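Local structure of geranylgeranyl pyrophosphate synthase (Geoglobus acetivorans, 5JFQ) at residues T98-L102 and F103-T107; E170-R173 and K174-V178. The protein catalyses the magnesium-dependent, stepwise addition of isopentenyl diphosphate to dimethylallyl diphosphate, making mainly geranylgeranyl diphosphate (three additions) and some farnesyl diphosphate. All coordinates share one frame; numbering follows the deposited sequence.

Contact 1: residues T98-L102 and F103-T107; sequences TVHTL and FGIPT
Phe103 N donates to Val99 O at 3.0 Å and Gly104 N to His100 O at 2.9 Å, closing the one-turn helix 99-103 just before the chain turns into helix 105-123. This is a helix-to-helix turn in which Gly104 is the first residue to leave helical backbone angles and is also the N-cap of the next helix. Gly104 has positive phi, a conformation that glycine adopts easily because it lacks a side chain. The two closing bonds differ. The one to Val99 O runs almost straight out from the carbonyl, whereas Gly104 N reaches His100 O from above the carbonyl plane, with a bent N-H (131°).

Phe103 carries most of the side-chain contact. Its CG stands beside its own backbone N (chi1 -45°), which lays the ring against the preceding turn. Leu102 CB covers one face, displaced toward the rim, in a CH-pi contact 3.8 Å from the ring centroid. The CD2 edge faces Val99, whose CG1 packs against Phe103 CD2 at 3.6 Å. Val99 and Phe103 also rest on Ala35 of helix 30-36, so the short helix is backed by an earlier part of the chain. His100 turns the other way: its CG sits between backbone N and carbonyl carbon (chi1 61°), and the ring packs on Asp85 and Ile86 of the aspartate-bearing helix 67-88, with Thr101 CG2 over one face and a weak hydrogen bond from NE2 to Asp90 O. Pro106 and Thr107 pack on Met87 and Phe152 of the second subunit.

At the N-cap, Thr98 O accepts from both Leu102 N and a nearby hydroxyl, Thr101 OG1 lying above the carbonyl plane at 2.5 Å from Thr98 O.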
ATOM      1  N   THR B  98       3.239 -13.546  14.834  1.00 61.80           N
ATOM      2  CA  THR B  98       2.875 -12.555  13.835  1.00 59.63           C
ATOM      3  C   THR B  98       3.865 -11.399  13.840  1.00 59.29           C
ATOM      4  O   THR B  98       4.614 -11.172  14.801  1.00 56.54           O
ATOM      5  CB  THR B  98       1.460 -11.999  14.032  1.00 58.28           C
ATOM      6  OG1 THR B  98       1.307 -11.460  15.353  1.00 62.68           O
ATOM      7  CG2 THR B  98       0.418 -13.057  13.731  1.00 58.93           C
ATOM      8  N   VAL B  99       3.855 -10.668  12.724  1.00 54.97           N
ATOM      9  CA  VAL B  99       4.824  -9.607  12.500  1.00 54.65           C
ATOM     10  C   VAL B  99       4.632  -8.484  13.506  1.00 53.84           C
ATOM     11  O   VAL B  99       5.605  -7.946  14.049  1.00 52.46           O
ATOM     12  CB  VAL B  99       4.716  -9.098  11.052  1.00 53.55           C
ATOM     13  CG1 VAL B  99       5.563  -7.844  10.853  1.00 42.38           C
ATOM     14  CG2 VAL B  99       5.091 -10.202  10.079  1.00 49.33           C
ATOM     15  N   HIS B 100       3.386  -8.101  13.772  1.00 50.47           N
ATOM     16  CA  HIS B 100       3.221  -7.011  14.713  1.00 49.95           C
ATOM     17  C   HIS B 100       3.646  -7.418  16.115  1.00 55.33           C
ATOM     18  O   HIS B 100       4.020  -6.556  16.915  1.00 53.18           O
ATOM     19  CB  HIS B 100       1.785  -6.482  14.689  1.00 50.77           C
ATOM     20  CG  HIS B 100       0.741  -7.487  15.053  1.00 58.39           C
ATOM     21  ND1 HIS B 100      -0.099  -7.325  16.135  1.00 54.99           N
ATOM     22  CD2 HIS B 100       0.372  -8.647  14.456  1.00 61.73           C
ATOM     23  CE1 HIS B 100      -0.934  -8.347  16.195  1.00 62.13           C
ATOM     24  NE2 HIS B 100      -0.668  -9.164  15.190  1.00 61.78           N
ATOM     25  N   THR B 101       3.650  -8.710  16.424  1.00 58.86           N
ATOM     26  CA  THR B 101       4.057  -9.086  17.769  1.00 62.63           C
ATOM     27  C   THR B 101       5.578  -9.065  17.906  1.00 59.52           C
ATOM     28  O   THR B 101       6.100  -8.608  18.928  1.00 64.23           O
ATOM     29  CB  THR B 101       3.450 -10.447  18.158  1.00 58.59           C
ATOM     30  OG1 THR B 101       3.673 -11.409  17.125  1.00 65.13           O
ATOM     31  CG2 THR B 101       1.950 -10.305  18.344  1.00 64.47           C
ATOM     32  N   LEU B 102       6.308  -9.500  16.880  1.00 51.84           N
ATOM     33  CA  LEU B 102       7.765  -9.505  16.985  1.00 56.99           C
ATOM     34  C   LEU B 102       8.367  -8.116  16.844  1.00 58.35           C
ATOM     35  O   LEU B 102       9.415  -7.832  17.436  1.00 62.34           O
ATOM     36  CB  LEU B 102       8.371 -10.401  15.918  1.00 53.32           C
ATOM     37  CG  LEU B 102       8.050 -11.865  16.085  1.00 57.20           C
ATOM     38  CD1 LEU B 102       8.340 -12.527  14.776  1.00 59.65           C
ATOM     39  CD2 LEU B 102       8.948 -12.398  17.169  1.00 62.71           C
ATOM     40  N   PHE B 103       7.762  -7.256  16.037  1.00 57.56           N
ATOM     41  CA  PHE B 103       8.402  -6.003  15.677  1.00 56.82           C
ATOM     42  C   PHE B 103       7.594  -4.786  16.063  1.00 52.88           C
ATOM     43  O   PHE B 103       8.131  -3.673  16.034  1.00 54.87           O
ATOM     44  CB  PHE B 103       8.664  -5.943  14.168  1.00 48.16           C
ATOM     45  CG  PHE B 103       9.227  -7.194  13.599  1.00 49.62           C
ATOM     46  CD1 PHE B 103      10.603  -7.380  13.515  1.00 54.79           C
ATOM     47  CD2 PHE B 103       8.395  -8.180  13.113  1.00 50.45           C
ATOM     48  CE1 PHE B 103      11.145  -8.536  12.956  1.00 48.63           C
ATOM     49  CE2 PHE B 103       8.925  -9.339  12.557  1.00 52.55           C
ATOM     50  CZ  PHE B 103      10.307  -9.516  12.481  1.00 48.09           C
ATOM     51  N   GLY B 104       6.336  -4.957  16.416  1.00 51.74           N
ATOM     52  CA  GLY B 104       5.511  -3.826  16.774  1.00 49.82           C
ATOM     53  C   GLY B 104       4.545  -3.461  15.659  1.00 51.80           C
ATOM     54  O   GLY B 104       4.735  -3.789  14.479  1.00 48.52           O
ATOM     55  N   ILE B 105       3.478  -2.787  16.054  1.00 49.11           N
ATOM     56  CA  ILE B 105       2.456  -2.421  15.088  1.00 48.56           C
ATOM     57  C   ILE B 105       2.999  -1.455  14.035  1.00 45.61           C
ATOM     58  O   ILE B 105       2.865  -1.750  12.841  1.00 43.24           O
ATOM     59  CB  ILE B 105       1.199  -1.909  15.827  1.00 43.46           C
ATOM     60  CG1 ILE B 105       0.622  -3.074  16.642  1.00 51.24           C
ATOM     61  CG2 ILE B 105       0.184  -1.348  14.847  1.00 39.06           C
ATOM     62  CD1 ILE B 105      -0.615  -2.746  17.424  1.00 40.42           C
ATOM     63  N   PRO B 106       3.638  -0.336  14.395  1.00 44.87           N
ATOM     64  CA  PRO B 106       4.137   0.557  13.334  1.00 44.45           C
ATOM     65  C   PRO B 106       5.072  -0.129  12.344  1.00 44.71           C
ATOM     66  O   PRO B 106       4.889   0.030  11.128  1.00 44.98           O
ATOM     67  CB  PRO B 106       4.820   1.691  14.127  1.00 48.31           C
ATOM     68  CG  PRO B 106       4.968   1.181  15.511  1.00 48.38           C
ATOM     69  CD  PRO B 106       3.828   0.266  15.725  1.00 43.06           C
ATOM     70  N   THR B 107       6.045  -0.917  12.805  1.00 44.16           N
ATOM     71  CA  THR B 107       6.909  -1.603  11.847  1.00 43.88           C
ATOM     72  C   THR B 107       6.120  -2.596  11.006  1.00 42.20           C
ATOM     73  O   THR B 107       6.356  -2.717   9.799  1.00 43.74           O
ATOM     74  CB  THR B 107       8.063  -2.301  12.558  1.00 44.80           C
ATOM     75  OG1 THR B 107       8.852  -1.327  13.256  1.00 46.27           O
ATOM     76  CG2 THR B 107       8.953  -3.023  11.552  1.00 48.44           C
TER

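Contact 2: residues E170-R173 and K174-V178; sequences EMVR and KKTGV
The guanidinium of Arg173 has Val178 CG1 over one face, offset toward the rim, with 4.2 Å from Arg173 NH2 to Val178 CG1; Lys174 CE lies at its edge, in plane. With CG anti to the backbone N (chi1 174°) and an extended chain as far as NE, Arg173 joins a salt-bridge network with Glu170 and Lys174 on one side of helix 165-190, though its own leg to Glu170 is modelled too close and is doubtful in detail. Lys174 crosses the glutamate and bends at its last torsion (chi4 74°), bringing NZ to 3.0 Å from Glu170 OE2, although the position of that oxygen is less sure. Lys175 lies alongside Met171, its CB 3.8 Å from Met171 SD.

The backbone begins with ordinary i to i+4 bonds, then widens into a pi-type turn at 174-177. Val172 O takes Thr176 N at 3.1 Å and, weakly, Gly177 N, while Val178 N reaches back five residues to Arg173 O at 2.8 Å. The widened turn falls at Lys175 and Thr176, which by similarity to relatives probably bind dimethylallyl diphosphate.

Lys175 NZ makes a salt bridge to Asp84 on helix 67-88, and Arg173 NH2 one to Glu146 on helix 130-159. Met171 and Lys174 also pack on helix 130-159, while Val172 and Val178 lie against helix 195-221 through Ile210 and Trp202.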
ATOM      1  N   GLU B 170     -20.212 -12.098  -1.137  1.00 67.98           N
ATOM      2  CA  GLU B 170     -19.542 -10.989  -1.802  1.00 67.32           C
ATOM      3  C   GLU B 170     -18.269 -10.608  -1.059  1.00 68.38           C
ATOM      4  O   GLU B 170     -17.265 -10.244  -1.687  1.00 67.31           O
ATOM      5  CB  GLU B 170     -20.481  -9.789  -1.932  1.00 62.31           C
ATOM      6  CG  GLU B 170     -19.903  -8.669  -2.793  1.00 68.76           C
ATOM      7  CD  GLU B 170     -19.327  -9.182  -4.110  1.00 71.36           C
ATOM      8  OE1 GLU B 170     -19.937 -10.093  -4.716  1.00 72.92           O
ATOM      9  OE2 GLU B 170     -18.262  -8.679  -4.537  1.00 68.16           O
ATOM     10  N   MET B 171     -18.280 -10.732   0.271  1.00 66.21           N
ATOM     11  CA  MET B 171     -17.083 -10.450   1.051  1.00 63.21           C
ATOM     12  C   MET B 171     -15.987 -11.456   0.749  1.00 58.98           C
ATOM     13  O   MET B 171     -14.824 -11.078   0.594  1.00 62.00           O
ATOM     14  CB  MET B 171     -17.406 -10.442   2.543  1.00 59.72           C
ATOM     15  CG  MET B 171     -16.203 -10.183   3.420  1.00 54.80           C
ATOM     16  SD  MET B 171     -15.256 -11.671   3.767  1.00 59.44           S
ATOM     17  CE  MET B 171     -16.480 -12.666   4.648  1.00 63.38           C
ATOM     18  N   VAL B 172     -16.327 -12.744   0.698  1.00 57.81           N
ATOM     19  CA  VAL B 172     -15.297 -13.739   0.419  1.00 63.99           C
ATOM     20  C   VAL B 172     -14.759 -13.553  -0.993  1.00 61.40           C
ATOM     21  O   VAL B 172     -13.558 -13.736  -1.243  1.00 60.03           O
ATOM     22  CB  VAL B 172     -15.820 -15.171   0.655  1.00 64.50           C
ATOM     23  CG1 VAL B 172     -16.877 -15.534  -0.344  1.00 68.24           C
ATOM     24  CG2 VAL B 172     -14.689 -16.152   0.519  1.00 65.16           C
ATOM     25  N   ARG B 173     -15.624 -13.149  -1.925  1.00 58.91           N
ATOM     26  CA  ARG B 173     -15.185 -12.913  -3.293  1.00 63.82           C
ATOM     27  C   ARG B 173     -14.101 -11.840  -3.338  1.00 61.45           C
ATOM     28  O   ARG B 173     -13.083 -11.998  -4.026  1.00 60.20           O
ATOM     29  CB  ARG B 173     -16.391 -12.526  -4.154  1.00 64.64           C
ATOM     30  CG  ARG B 173     -16.064 -12.112  -5.568  1.00 62.19           C
ATOM     31  CD  ARG B 173     -17.127 -11.180  -6.124  1.00 59.39           C
ATOM     32  NE  ARG B 173     -16.536 -10.332  -7.145  1.00 72.11           N
ATOM     33  CZ  ARG B 173     -16.231  -9.051  -6.975  1.00 72.41           C
ATOM     34  NH1 ARG B 173     -16.491  -8.456  -5.821  1.00 70.12           N
ATOM     35  NH2 ARG B 173     -15.675  -8.363  -7.969  1.00 74.77           N
ATOM     36  N   LYS B 174     -14.295 -10.752  -2.585  1.00 60.36           N
ATOM     37  CA  LYS B 174     -13.297  -9.693  -2.506  1.00 55.98           C
ATOM     38  C   LYS B 174     -12.117 -10.095  -1.623  1.00 58.48           C
ATOM     39  O   LYS B 174     -10.958  -9.892  -2.001  1.00 59.80           O
ATOM     40  CB  LYS B 174     -13.930  -8.411  -1.969  1.00 51.86           C
ATOM     41  CG  LYS B 174     -14.971  -7.757  -2.844  1.00 53.72           C
ATOM     42  CD  LYS B 174     -15.322  -6.402  -2.235  1.00 59.06           C
ATOM     43  CE  LYS B 174     -16.291  -5.599  -3.079  1.00 65.54           C
ATOM     44  NZ  LYS B 174     -17.688  -6.110  -3.016  1.00 74.73           N
ATOM     45  N   LYS B 175     -12.388 -10.672  -0.447  1.00 55.17           N
ATOM     46  CA  LYS B 175     -11.344 -10.776   0.570  1.00 59.74           C
ATOM     47  C   LYS B 175     -10.280 -11.789   0.176  1.00 56.99           C
ATOM     48  O   LYS B 175      -9.081 -11.538   0.352  1.00 59.05           O
ATOM     49  CB  LYS B 175     -11.945 -11.128   1.937  1.00 56.06           C
ATOM     50  CG  LYS B 175     -10.925 -11.126   3.089  1.00 56.96           C
ATOM     51  CD  LYS B 175     -10.055  -9.857   3.075  1.00 62.63           C
ATOM     52  CE  LYS B 175      -8.859  -9.919   4.042  1.00 63.75           C
ATOM     53  NZ  LYS B 175      -7.783 -10.889   3.676  1.00 67.64           N
ATOM     54  N   THR B 176     -10.692 -12.936  -0.358  1.00 51.72           N
ATOM     55  CA  THR B 176      -9.724 -13.936  -0.776  1.00 61.64           C
ATOM     56  C   THR B 176      -9.896 -14.412  -2.218  1.00 61.23           C
ATOM     57  O   THR B 176      -8.996 -15.086  -2.730  1.00 58.67           O
ATOM     58  CB  THR B 176      -9.767 -15.140   0.177  1.00 66.24           C
ATOM     59  OG1 THR B 176     -11.089 -15.685   0.194  1.00 66.73           O
ATOM     60  CG2 THR B 176      -9.375 -14.718   1.615  1.00 61.87           C
ATOM     61  N   GLY B 177     -10.981 -14.047  -2.899  1.00 56.01           N
ATOM     62  CA  GLY B 177     -11.268 -14.555  -4.224  1.00 56.46           C
ATOM     63  C   GLY B 177     -10.579 -13.825  -5.363  1.00 60.48           C
ATOM     64  O   GLY B 177      -9.911 -14.462  -6.195  1.00 57.42           O
ATOM     65  N   VAL B 178     -10.723 -12.493  -5.421  1.00 61.00           N
ATOM     66  CA  VAL B 178     -10.170 -11.745  -6.553  1.00 54.91           C
ATOM     67  C   VAL B 178      -8.659 -11.898  -6.622  1.00 50.57           C
ATOM     68  O   VAL B 178      -8.095 -12.005  -7.714  1.00 58.55           O
ATOM     69  CB  VAL B 178     -10.576 -10.259  -6.515  1.00 55.85           C
ATOM     70  CG1 VAL B 178     -12.072 -10.084  -6.804  1.00 52.96           C
ATOM     71  CG2 VAL B 178     -10.146  -9.583  -5.201  1.00 56.73           C
TER

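Overall arrangement
From the N terminus, the chain passes through helix 67-88 and the small hairpin 92-93/96-97 before contact 1, the corner at 98-107 that leads into helix 105-123. Helix 130-159 follows, and contact 2 lies within helix 165-190. Both are local and in series: neither closes a long loop, and they neither nest nor cross. Their centres are 26 Å apart, and their nearest atoms about 13 Å. Helix 67-88 links them, since both contacts reach it near its C-terminal end. Contact 1 is peripheral and meets the second subunit, whereas contact 2 lies near the middle of the mainly helical prenyltransferase fold.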